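Carbohydrate-binding protein (Flavonifractor plautii, PDB 6N1B) removes the acetyl group from N-acetylgalactosamine, a step in the gut bacterial pathway that converts the blood group A antigen to O type. Local coordinates at residues W136-A139 with G145-A148; V58-P63 with D130-Y135; V285-C290 with M352-S357; L303-D308 with E313-K318. One frame throughout, in Å; residues are numbered along the deposited sequence.

Contact 1 of 4, residues W136-A139 with G145-A148; sequences WNWA and GVGA
With its CG anti to the backbone N (chi1 168°) and chi2 at 87°, Trp138 swings its six-membered ring out alongside the chain until CH2 comes 3.7 Å from CG2 of Val146. That methyl sits between the backbone N and the carbonyl carbon of its own residue, and the two side chains meet at a slant. Arg151 adds a cation-pi contact to the indole. The neighbouring pair is small: Ala139 and Ala148 form an antiparallel non-hydrogen-bonded bridge, their CA atoms 4.2 Å apart and their CB atoms 4.3 Å apart on the same face of the sheet. Packing is closest at the backbone, where Trp138 O approaches Ala148 CA at 3.1 Å. Gly147, at phi 94°, takes the backbone through a conformation suited to glycine. The segments form the turn-side end of a hairpin in one blade of what the topology indicates is a five-bladed beta-propeller; Asn137 and Ala139 are backbone hydrogen-bonded to Cys119 and His117, which line the glycan pocket, and Asn137 ND2 donates to Met204 O. Flanking backbone hydrogen bonds, Trp138 with Glu149 and Gly147 with Asp140, hold the strands in register, while the segments themselves meet through apolar van der Waals packing.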
loop_
_atom_site.group_PDB
_atom_site.type_symbol
_atom_site.label_atom_id
_atom_site.label_comp_id
_atom_site.label_asym_id
_atom_site.label_seq_id
_atom_site.Cartn_x
_atom_site.Cartn_y
_atom_site.Cartn_z
ATOM N N TRP A 136 3.808 -2.444 -8.512
ATOM C CA TRP A 136 2.668 -1.503 -8.656
ATOM C C TRP A 136 1.756 -2.046 -9.761
ATOM O O TRP A 136 2.059 -3.032 -10.422
ATOM C CB TRP A 136 3.116 -0.070 -8.943
ATOM C CG TRP A 136 3.685 0.130 -10.311
ATOM C CD1 TRP A 136 3.005 0.590 -11.424
ATOM C CD2 TRP A 136 5.017 -0.118 -10.751
ATOM N NE1 TRP A 136 3.806 0.599 -12.538
ATOM C CE2 TRP A 136 5.063 0.202 -12.130
ATOM C CE3 TRP A 136 6.173 -0.604 -10.155
ATOM C CZ2 TRP A 136 6.179 0.030 -12.880
ATOM C CZ3 TRP A 136 7.318 -0.741 -10.932
ATOM C CH2 TRP A 136 7.337 -0.415 -12.268
ATOM N N ASN A 137 0.626 -1.352 -9.931
ATOM C CA ASN A 137 -0.382 -1.695 -10.946
ATOM C C ASN A 137 -0.396 -0.654 -12.020
ATOM O O ASN A 137 -0.454 0.545 -11.698
ATOM C CB ASN A 137 -1.725 -1.855 -10.250
ATOM C CG ASN A 137 -2.787 -2.346 -11.157
ATOM O OD1 ASN A 137 -3.132 -1.611 -12.113
ATOM N ND2 ASN A 137 -3.372 -3.530 -10.903
ATOM N N TRP A 138 -0.322 -1.050 -13.243
ATOM C CA TRP A 138 -0.431 -0.221 -14.396
ATOM C C TRP A 138 -1.709 -0.564 -15.160
ATOM O O TRP A 138 -1.940 -1.768 -15.427
ATOM C CB TRP A 138 0.756 -0.373 -15.379
ATOM C CG TRP A 138 0.632 0.216 -16.743
ATOM C CD1 TRP A 138 0.947 1.540 -17.077
ATOM C CD2 TRP A 138 0.179 -0.424 -17.941
ATOM N NE1 TRP A 138 0.751 1.708 -18.428
ATOM C CE2 TRP A 138 0.300 0.522 -18.984
ATOM C CE3 TRP A 138 -0.194 -1.719 -18.252
ATOM C CZ2 TRP A 138 0.064 0.201 -20.289
ATOM C CZ3 TRP A 138 -0.506 -2.054 -19.569
ATOM C CH2 TRP A 138 -0.404 -1.090 -20.581
ATOM N N ALA A 139 -2.504 0.427 -15.570
ATOM C CA ALA A 139 -3.751 0.124 -16.305
ATOM C C ALA A 139 -3.802 0.953 -17.587
ATOM O O ALA A 139 -3.474 2.154 -17.584
ATOM C CB ALA A 139 -4.947 0.505 -15.451
ATOM N N GLY A 145 -9.323 -1.767 -24.410
ATOM C CA GLY A 145 -7.866 -1.716 -24.416
ATOM C C GLY A 145 -7.190 -3.014 -23.977
ATOM O O GLY A 145 -7.777 -4.098 -23.996
ATOM N N VAL A 146 -5.913 -2.892 -23.615
ATOM C CA VAL A 146 -5.090 -4.041 -23.326
ATOM C C VAL A 146 -5.213 -4.628 -21.902
ATOM O O VAL A 146 -4.627 -5.658 -21.568
ATOM C CB VAL A 146 -3.606 -3.787 -23.692
ATOM C CG1 VAL A 146 -3.421 -3.374 -25.145
ATOM C CG2 VAL A 146 -2.913 -2.806 -22.723
ATOM N N GLY A 147 -5.947 -3.961 -21.024
ATOM C CA GLY A 147 -6.093 -4.378 -19.658
ATOM C C GLY A 147 -5.122 -3.726 -18.704
ATOM O O GLY A 147 -4.953 -2.527 -18.695
ATOM N N ALA A 148 -4.492 -4.549 -17.860
ATOM C CA ALA A 148 -3.602 -4.034 -16.829
ATOM C C ALA A 148 -2.472 -5.004 -16.563
ATOM O O ALA A 148 -2.472 -6.174 -17.036
ATOM C CB ALA A 148 -4.359 -3.797 -15.529
#

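Contact 2 of 4, residues V58-P63 with D130-Y135; sequences VVLEEP and DAMMAY
One methyl group makes the closest contacts here, with two partners at once: CE of Met132 meets both Val58 and Leu60. It lies 3.9 Å from CG1 of Val58 and equally 3.9 Å from CD1 of Leu60, two methyls that are themselves 4.8 Å apart, so CE seats against both. The approaches differ. Leu60 and Met132 reach for each other tip to tip, whereas the valine and methionine run alongside each other in opposing senses, and the sulfur of Met132 lies about 4.3 Å from both methyls of Val58, CG1 and CG2. A bend at chi2 (-69°) turns the methionine chain before chi3 straightens it again, and this carries CE across a gap of 9.1 Å between the CA atoms of Val58 and Met132.

The gap is one between two sheets. Strand 52-60 belongs to one antiparallel sheet and strand 131-140 to the next, consistent with adjacent blades of a beta-propeller. Trp70, Met123, Tyr125 and Trp161 also pack on Met132. At the start of the strand, Asp130 and Ala131 both face Asn126 in a G1 beta bulge, and Asp130 O receives hydrogen bonds from Trp64 NE1 and Arg183 NH2.

Val58 lies two residues beyond Asp56, a calcium ligand, and its side chain is about 6 Å from a bound calcium ion. Between the segments themselves there is no polar bond, so the fit depends on dispersion and exclusion of water, with the flexible thioether supplying the reach.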
loop_
_atom_site.group_PDB
_atom_site.type_symbol
_atom_site.label_atom_id
_atom_site.label_comp_id
_atom_site.label_asym_id
_atom_site.label_seq_id
_atom_site.Cartn_x
_atom_site.Cartn_y
_atom_site.Cartn_z
ATOM N N VAL A 58 8.374 -0.505 4.533
ATOM C CA VAL A 58 9.212 -1.617 4.936
ATOM C C VAL A 58 10.048 -1.158 6.147
ATOM O O VAL A 58 10.718 -0.141 6.044
ATOM C CB VAL A 58 10.132 -2.075 3.795
ATOM C CG1 VAL A 58 11.075 -3.165 4.305
ATOM C CG2 VAL A 58 9.360 -2.561 2.553
ATOM N N VAL A 59 9.884 -1.890 7.243
ATOM C CA VAL A 59 10.654 -1.627 8.467
ATOM C C VAL A 59 11.655 -2.751 8.686
ATOM O O VAL A 59 11.238 -3.886 8.849
ATOM C CB VAL A 59 9.740 -1.464 9.728
ATOM C CG1 VAL A 59 10.590 -1.037 10.941
ATOM C CG2 VAL A 59 8.654 -0.458 9.429
ATOM N N LEU A 60 12.931 -2.454 8.775
ATOM C CA LEU A 60 13.985 -3.439 8.933
ATOM C C LEU A 60 14.648 -3.316 10.305
ATOM O O LEU A 60 14.703 -2.248 10.853
ATOM C CB LEU A 60 15.029 -3.136 7.869
ATOM C CG LEU A 60 14.591 -3.136 6.468
ATOM C CD1 LEU A 60 15.718 -2.635 5.540
ATOM C CD2 LEU A 60 14.049 -4.482 5.962
ATOM N N GLU A 61 15.254 -4.454 10.693
ATOM C CA GLU A 61 15.970 -4.609 11.877
ATOM C C GLU A 61 17.316 -3.851 11.908
ATOM O O GLU A 61 17.817 -3.304 12.933
ATOM C CB GLU A 61 16.190 -6.220 12.068
ATOM C CG GLU A 61 15.285 -7.097 11.146
ATOM C CD GLU A 61 15.705 -7.057 9.641
ATOM O OE1 GLU A 61 17.002 -7.050 9.383
ATOM O OE2 GLU A 61 14.770 -7.054 8.769
ATOM N N GLU A 62 17.890 -3.816 10.742
ATOM C CA GLU A 62 19.198 -3.207 10.487
ATOM C C GLU A 62 19.092 -2.381 9.247
ATOM O O GLU A 62 18.298 -2.649 8.340
ATOM C CB GLU A 62 20.198 -4.330 10.278
ATOM C CG GLU A 62 20.471 -5.224 11.485
ATOM C CD GLU A 62 21.221 -6.475 11.106
ATOM O OE1 GLU A 62 21.637 -6.650 10.001
ATOM O OE2 GLU A 62 21.333 -7.261 12.040
ATOM N N PRO A 63 19.836 -1.277 9.185
ATOM C CA PRO A 63 19.747 -0.379 8.006
ATOM C C PRO A 63 20.123 -1.008 6.684
ATOM O O PRO A 63 20.982 -1.857 6.644
ATOM C CB PRO A 63 20.617 0.806 8.368
ATOM C CG PRO A 63 21.593 0.315 9.375
ATOM C CD PRO A 63 20.902 -0.828 10.126
ATOM N N ASP A 130 19.357 -9.262 -0.659
ATOM C CA ASP A 130 19.554 -8.013 0.030
ATOM C C ASP A 130 19.087 -6.821 -0.877
ATOM O O ASP A 130 19.853 -5.890 -1.176
ATOM C CB ASP A 130 20.998 -7.877 0.429
ATOM C CG ASP A 130 21.255 -6.683 1.322
ATOM O OD1 ASP A 130 20.404 -6.269 2.119
ATOM O OD2 ASP A 130 22.482 -6.238 1.319
ATOM N N ALA A 131 17.865 -6.922 -1.328
ATOM C CA ALA A 131 17.319 -6.024 -2.378
ATOM C C ALA A 131 15.859 -5.735 -2.069
ATOM O O ALA A 131 15.187 -6.598 -1.476
ATOM C CB ALA A 131 17.415 -6.641 -3.763
ATOM N N MET A 132 15.382 -4.561 -2.418
ATOM C CA MET A 132 13.959 -4.232 -2.402
ATOM C C MET A 132 13.320 -4.533 -3.740
ATOM O O MET A 132 13.870 -4.320 -4.811
ATOM C CB MET A 132 13.765 -2.716 -2.090
ATOM C CG MET A 132 14.227 -2.291 -0.664
ATOM S SD MET A 132 13.195 -2.948 0.619
ATOM C CE MET A 132 14.113 -2.265 2.007
ATOM N N MET A 133 12.044 -5.016 -3.604
ATOM C CA MET A 133 11.209 -5.357 -4.766
ATOM C C MET A 133 9.933 -4.472 -4.682
ATOM O O MET A 133 9.169 -4.660 -3.765
ATOM C CB MET A 133 10.832 -6.831 -4.705
ATOM C CG MET A 133 12.011 -7.798 -4.634
ATOM S SD MET A 133 11.539 -9.533 -4.473
ATOM C CE MET A 133 11.010 -9.914 -6.142
ATOM N N ALA A 134 9.860 -3.489 -5.603
ATOM C CA ALA A 134 8.766 -2.557 -5.565
ATOM C C ALA A 134 7.757 -2.914 -6.725
ATOM O O ALA A 134 8.135 -2.858 -7.917
ATOM C CB ALA A 134 9.274 -1.123 -5.783
ATOM N N TYR A 135 6.549 -3.288 -6.320
ATOM C CA TYR A 135 5.472 -3.653 -7.249
ATOM C C TYR A 135 4.504 -2.498 -7.397
ATOM O O TYR A 135 4.319 -1.703 -6.454
ATOM C CB TYR A 135 4.712 -4.852 -6.667
ATOM C CG TYR A 135 5.537 -6.130 -6.553
ATOM C CD1 TYR A 135 6.277 -6.405 -5.414
ATOM C CD2 TYR A 135 5.500 -7.102 -7.532
ATOM C CE1 TYR A 135 6.984 -7.580 -5.317
ATOM C CE2 TYR A 135 6.195 -8.293 -7.447
ATOM C CZ TYR A 135 6.901 -8.542 -6.279
ATOM O OH TYR A 135 7.612 -9.709 -6.127
#

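Contact 3 of 4, residues V285-C290 with M352-S357; sequences VCISQC and MRVWYS
Apolar contacts make up the whole of the direct meeting between Ile287 and the strand that carries Met352 and Val354. The CD1 of Ile287 is the probe: it stands 3.9 Å from CG2 and 4.1 Å from CG1 of Val354, so it presses onto the forked end of the valine, and the two side chains reach for each other tip to tip. The other partner, Met352, is looser, with its CE 4.4 Å from the same CD1. Three successive turns of like sign coil the methionine chain, ending with chi3 at -73°, and this brings its terminal methyl round beside Ile287. The extended chi2 of the isoleucine (-177°) sends CD1 well out from its own strand, helping to span the 9.1 Å between the CA atoms of Ile287 and Val354.

Polar interactions are absent between the two segments; backbone hydrogen bonding runs instead within each sheet. Ile287 is backbone hydrogen-bonded to Asp274, a calcium ligand.

All three touching residues are buried. Strand 283-291 lies between strands 269-278 and 300-306 of its antiparallel sheet, and strand 351-361 lies between strands 333-342 and 385-395 of another, so the contact joins the interior strands of two sheets, as between neighbouring blades of a beta-propeller. Leu301 from strand 300-306 and Phe339 from strand 333-342 also pack on Ile287, enclosing it with side chains from both sheets.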
loop_
_atom_site.group_PDB
_atom_site.type_symbol
_atom_site.label_atom_id
_atom_site.label_comp_id
_atom_site.label_asym_id
_atom_site.label_seq_id
_atom_site.Cartn_x
_atom_site.Cartn_y
_atom_site.Cartn_z
ATOM N N VAL A 285 -1.621 -11.108 9.096
ATOM C CA VAL A 285 -2.471 -10.008 9.518
ATOM C C VAL A 285 -2.661 -9.091 8.362
ATOM O O VAL A 285 -1.746 -8.779 7.650
ATOM C CB VAL A 285 -1.869 -9.306 10.762
ATOM C CG1 VAL A 285 -2.784 -8.164 11.203
ATOM C CG2 VAL A 285 -1.628 -10.292 11.907
ATOM N N CYS A 286 -3.934 -8.636 8.175
ATOM C CA CYS A 286 -4.243 -7.737 7.048
ATOM C C CYS A 286 -5.092 -6.552 7.555
ATOM O O CYS A 286 -6.017 -6.703 8.332
ATOM C CB CYS A 286 -5.041 -8.554 5.997
ATOM S SG CYS A 286 -5.674 -7.504 4.635
ATOM N N ILE A 287 -4.657 -5.384 7.050
ATOM C CA ILE A 287 -5.485 -4.190 7.186
ATOM C C ILE A 287 -6.143 -3.973 5.845
ATOM O O ILE A 287 -5.491 -3.733 4.828
ATOM C CB ILE A 287 -4.589 -2.959 7.622
ATOM C CG1 ILE A 287 -4.116 -3.152 9.007
ATOM C CG2 ILE A 287 -5.416 -1.718 7.502
ATOM C CD1 ILE A 287 -3.308 -1.988 9.567
ATOM N N SER A 288 -7.472 -4.037 5.871
ATOM C CA SER A 288 -8.326 -3.908 4.674
ATOM C C SER A 288 -9.067 -2.557 4.680
ATOM O O SER A 288 -9.808 -2.283 5.642
ATOM C CB SER A 288 -9.360 -5.063 4.672
ATOM O OG SER A 288 -10.327 -4.849 3.691
ATOM N N GLN A 289 -8.871 -1.780 3.638
ATOM C CA GLN A 289 -9.742 -0.635 3.375
ATOM C C GLN A 289 -10.968 -1.215 2.686
ATOM O O GLN A 289 -10.863 -1.825 1.605
ATOM C CB GLN A 289 -9.021 0.344 2.422
ATOM C CG GLN A 289 -9.920 1.486 2.021
ATOM C CD GLN A 289 -9.446 2.247 0.807
ATOM O OE1 GLN A 289 -8.368 1.958 0.261
ATOM N NE2 GLN A 289 -10.317 3.181 0.299
ATOM N N CYS A 290 -12.133 -1.080 3.347
ATOM C CA CYS A 290 -13.337 -1.818 3.000
ATOM C C CYS A 290 -14.561 -0.990 3.182
ATOM O O CYS A 290 -14.494 0.141 3.729
ATOM C CB CYS A 290 -13.376 -3.165 3.736
ATOM S SG CYS A 290 -13.384 -2.972 5.544
ATOM N N MET A 352 1.176 -1.937 17.062
ATOM C CA MET A 352 0.693 -1.808 15.678
ATOM C C MET A 352 1.060 -0.386 15.209
ATOM O O MET A 352 0.520 0.595 15.777
ATOM C CB MET A 352 -0.773 -2.049 15.626
ATOM C CG MET A 352 -1.036 -3.503 15.682
ATOM S SD MET A 352 -0.724 -4.529 14.272
ATOM C CE MET A 352 -2.048 -4.068 13.187
ATOM N N ARG A 353 1.870 -0.300 14.169
ATOM C CA ARG A 353 2.330 0.967 13.554
ATOM C C ARG A 353 1.672 1.067 12.206
ATOM O O ARG A 353 1.917 0.188 11.375
ATOM C CB ARG A 353 3.812 1.054 13.492
ATOM C CG ARG A 353 4.500 0.923 14.870
ATOM C CD ARG A 353 5.982 1.100 14.808
ATOM N NE ARG A 353 6.347 2.440 14.405
ATOM C CZ ARG A 353 7.602 2.783 14.167
ATOM N NH1 ARG A 353 8.568 1.958 14.314
ATOM N NH2 ARG A 353 7.911 4.063 13.752
ATOM N N VAL A 354 0.851 2.109 11.967
ATOM C CA VAL A 354 0.015 2.165 10.777
ATOM C C VAL A 354 0.247 3.440 10.055
ATOM O O VAL A 354 -0.065 4.548 10.588
ATOM C CB VAL A 354 -1.468 1.935 11.069
ATOM C CG1 VAL A 354 -2.297 1.971 9.802
ATOM C CG2 VAL A 354 -1.648 0.615 11.880
ATOM N N TRP A 355 0.736 3.419 8.843
ATOM C CA TRP A 355 0.849 4.596 7.911
ATOM C C TRP A 355 -0.388 4.542 7.095
ATOM O O TRP A 355 -0.588 3.644 6.262
ATOM C CB TRP A 355 2.143 4.523 7.116
ATOM C CG TRP A 355 3.386 4.690 7.951
ATOM C CD1 TRP A 355 4.047 5.859 8.110
ATOM C CD2 TRP A 355 4.100 3.698 8.731
ATOM N NE1 TRP A 355 5.097 5.638 8.984
ATOM C CE2 TRP A 355 5.181 4.330 9.346
ATOM C CE3 TRP A 355 3.947 2.309 8.953
ATOM C CZ2 TRP A 355 6.036 3.661 10.196
ATOM C CZ3 TRP A 355 4.800 1.648 9.748
ATOM C CH2 TRP A 355 5.842 2.327 10.385
ATOM N N TYR A 356 -1.348 5.474 7.361
ATOM C CA TYR A 356 -2.628 5.473 6.699
ATOM C C TYR A 356 -2.773 6.580 5.726
ATOM O O TYR A 356 -2.415 7.728 6.042
ATOM C CB TYR A 356 -3.808 5.434 7.690
ATOM C CG TYR A 356 -4.199 6.712 8.416
ATOM C CD1 TYR A 356 -3.573 7.065 9.617
ATOM C CD2 TYR A 356 -5.210 7.451 7.991
ATOM C CE1 TYR A 356 -4.008 8.192 10.360
ATOM C CE2 TYR A 356 -5.684 8.528 8.710
ATOM C CZ TYR A 356 -5.135 8.907 9.882
ATOM O OH TYR A 356 -5.567 9.948 10.636
ATOM N N SER A 357 -3.282 6.325 4.543
ATOM C CA SER A 357 -3.671 7.405 3.667
ATOM C C SER A 357 -5.131 7.731 3.831
ATOM O O SER A 357 -5.919 6.883 4.355
ATOM C CB SER A 357 -3.240 7.147 2.238
ATOM O OG SER A 357 -3.944 6.059 1.611
#

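Contact 4 of 4, residues L303-D308 with E313-K318; sequences LTTSKD and EQVGTK
Leu303 and Val315 run alongside each other in the same sense, near the open end of a beta hairpin formed by strands 300-306 and 313-314 at the outer edge of a propeller-like sheet. Val315 can be traced outward. Its CB is 3.8 Å from Leu303 O. With CG1 anti to the backbone N (chi1 179°), CG2 becomes the branch that works across the contact: it lies 3.9 Å from Leu303 O, 3.9 Å from CG2 of Thr305, which it crosses at a slant, and 4.0 Å from CD2 of Leu303. Met400 and Leu404 of helix 396-404 pack on the same valine, and Met399 and Leu403 on Leu303, so the helix covers this apolar patch.

The backbones are tied by three hydrogen bonds. Val315 N donates to Leu303 O at 2.8 Å, while Thr305 and Glu313 exchange bonds as a hydrogen-bonded antiparallel pair, Glu313 N to Thr305 O at 2.9 Å. Thr304 pairs with Gln314 without hydrogen bonds, and its OG1 is held by Phe258 O. Gln314 is fixed at both ends of its amide: NE2 donates to Gly316 O at 2.9 Å in the carbonyl plane, and OE1 accepts from Gly260 N. One water accepts from Leu303 N and donates to Val315 O and Lys318 O; another donates to Glu313 O and hydrogen-bonds to Thr305 OG1 at 2.8 Å.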
loop_
_atom_site.group_PDB
_atom_site.type_symbol
_atom_site.label_atom_id
_atom_site.label_comp_id
_atom_site.label_asym_id
_atom_site.label_seq_id
_atom_site.Cartn_x
_atom_site.Cartn_y
_atom_site.Cartn_z
ATOM N N LEU A 303 -9.585 -5.051 10.447
ATOM C CA LEU A 303 -8.503 -5.995 10.647
ATOM C C LEU A 303 -9.014 -7.422 10.386
ATOM O O LEU A 303 -10.083 -7.765 10.900
ATOM C CB LEU A 303 -7.952 -5.867 12.068
ATOM C CG LEU A 303 -6.618 -6.553 12.369
ATOM C CD1 LEU A 303 -5.550 -5.796 11.646
ATOM C CD2 LEU A 303 -6.421 -6.645 13.848
ATOM N N THR A 304 -8.192 -8.231 9.714
ATOM C CA THR A 304 -8.580 -9.613 9.457
ATOM C C THR A 304 -7.295 -10.442 9.575
ATOM O O THR A 304 -6.208 -9.957 9.224
ATOM C CB THR A 304 -9.309 -9.741 8.129
ATOM O OG1 THR A 304 -9.745 -11.113 8.011
ATOM C CG2 THR A 304 -8.559 -9.281 6.921
ATOM N N THR A 305 -7.385 -11.672 10.046
ATOM C CA THR A 305 -6.225 -12.489 10.268
ATOM C C THR A 305 -6.401 -13.897 9.703
ATOM O O THR A 305 -7.563 -14.321 9.458
ATOM C CB THR A 305 -5.871 -12.578 11.752
ATOM O OG1 THR A 305 -6.834 -13.336 12.478
ATOM C CG2 THR A 305 -5.672 -11.249 12.426
ATOM N N SER A 306 -5.292 -14.610 9.548
ATOM C CA SER A 306 -5.298 -15.962 8.959
ATOM C C SER A 306 -4.072 -16.718 9.340
ATOM O O SER A 306 -2.962 -16.186 9.318
ATOM C CB SER A 306 -5.291 -15.809 7.452
ATOM O OG SER A 306 -5.183 -17.083 6.781
ATOM N N LYS A 307 -4.225 -18.036 9.645
ATOM C CA LYS A 307 -3.096 -18.868 9.917
ATOM C C LYS A 307 -2.292 -19.196 8.675
ATOM O O LYS A 307 -1.119 -19.546 8.771
ATOM C CB LYS A 307 -3.536 -20.125 10.608
ATOM C CG LYS A 307 -3.978 -19.883 11.958
ATOM C CD LYS A 307 -2.740 -19.598 12.903
ATOM C CE LYS A 307 -2.902 -19.023 14.323
ATOM N NZ LYS A 307 -1.512 -19.261 14.877
ATOM N N ASP A 308 -2.944 -19.221 7.498
ATOM C CA ASP A 308 -2.397 -19.729 6.255
ATOM C C ASP A 308 -2.306 -18.855 5.116
ATOM O O ASP A 308 -1.735 -19.205 4.053
ATOM C CB ASP A 308 -3.126 -21.088 5.865
ATOM C CG ASP A 308 -4.599 -20.944 5.769
ATOM O OD1 ASP A 308 -5.087 -19.818 5.617
ATOM O OD2 ASP A 308 -5.320 -21.948 5.778
ATOM N N GLU A 313 -10.392 -14.554 9.041
ATOM C CA GLU A 313 -11.525 -14.154 9.905
ATOM C C GLU A 313 -11.290 -12.726 10.342
ATOM O O GLU A 313 -10.290 -12.405 10.961
ATOM C CB GLU A 313 -11.680 -15.100 11.092
ATOM C CG GLU A 313 -12.952 -14.811 11.943
ATOM C CD GLU A 313 -13.086 -15.824 13.062
ATOM O OE1 GLU A 313 -13.855 -16.648 12.924
ATOM O OE2 GLU A 313 -12.517 -15.753 14.123
ATOM N N GLN A 314 -12.292 -11.903 10.141
ATOM C CA GLN A 314 -12.269 -10.531 10.609
ATOM C C GLN A 314 -12.226 -10.512 12.095
ATOM O O GLN A 314 -12.859 -11.294 12.772
ATOM C CB GLN A 314 -13.492 -9.830 10.093
ATOM C CG GLN A 314 -13.562 -8.306 10.515
ATOM C CD GLN A 314 -14.802 -7.691 9.859
ATOM O OE1 GLN A 314 -14.911 -7.670 8.635
ATOM N NE2 GLN A 314 -15.680 -7.141 10.687
ATOM N N VAL A 315 -11.459 -9.535 12.655
ATOM C CA VAL A 315 -11.366 -9.355 14.132
ATOM C C VAL A 315 -12.470 -8.356 14.572
ATOM O O VAL A 315 -12.373 -7.158 14.283
ATOM C CB VAL A 315 -10.022 -8.808 14.519
ATOM C CG1 VAL A 315 -10.001 -8.621 16.052
ATOM C CG2 VAL A 315 -8.905 -9.718 14.067
ATOM N N GLY A 316 -13.496 -8.851 15.220
ATOM C CA GLY A 316 -14.576 -8.051 15.728
ATOM C C GLY A 316 -15.527 -7.536 14.635
ATOM O O GLY A 316 -15.281 -7.824 13.449
ATOM N N THR A 317 -16.483 -6.725 14.993
ATOM C CA THR A 317 -17.375 -6.049 14.147
ATOM C C THR A 317 -16.973 -4.608 13.844
ATOM O O THR A 317 -17.486 -3.925 12.957
ATOM C CB THR A 317 -18.830 -6.042 14.637
ATOM O OG1 THR A 317 -18.839 -5.416 15.919
ATOM C CG2 THR A 317 -19.357 -7.413 14.732
ATOM N N LYS A 318 -16.105 -4.060 14.764
ATOM C CA LYS A 318 -15.808 -2.681 14.802
ATOM C C LYS A 318 -14.690 -2.295 13.821
ATOM O O LYS A 318 -13.749 -3.071 13.629
ATOM C CB LYS A 318 -15.427 -2.261 16.254
ATOM C CG LYS A 318 -16.640 -2.407 17.180
ATOM C CD LYS A 318 -16.302 -2.309 18.647
ATOM C CE LYS A 318 -15.693 -1.003 19.007
ATOM N NZ LYS A 318 -15.473 -1.032 20.553
HETATM O O HOH W 1 -12.063 -5.107 12.365
HETATM O O HOH W 2 -9.458 -13.334 13.530
#

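Contacts 2 and 3 join different pairs of sheets, whereas contacts 1 and 4 each lie within one. Contact 1 continues strand 131-140 from contact 2, their centres 26 Å apart, and runs down to the glycan: the side chain of Asn137 is about 6 Å from the alpha-galactose and that of Ala139 about 6 Å from the fucose. Contacts 2 and 3, with centres 19 Å apart, touch through Val59 CG2 and Trp355 CH2 at 4.1 Å. Contacts 3 and 4, centres 12 Å apart, share one sheet, where Cys286 N and Thr304 O probably hydrogen-bond at 2.8 Å and Leu303 packs on Val285 and Ile287. Contact 4 lies farthest from contact 1, about 30 Å between centres.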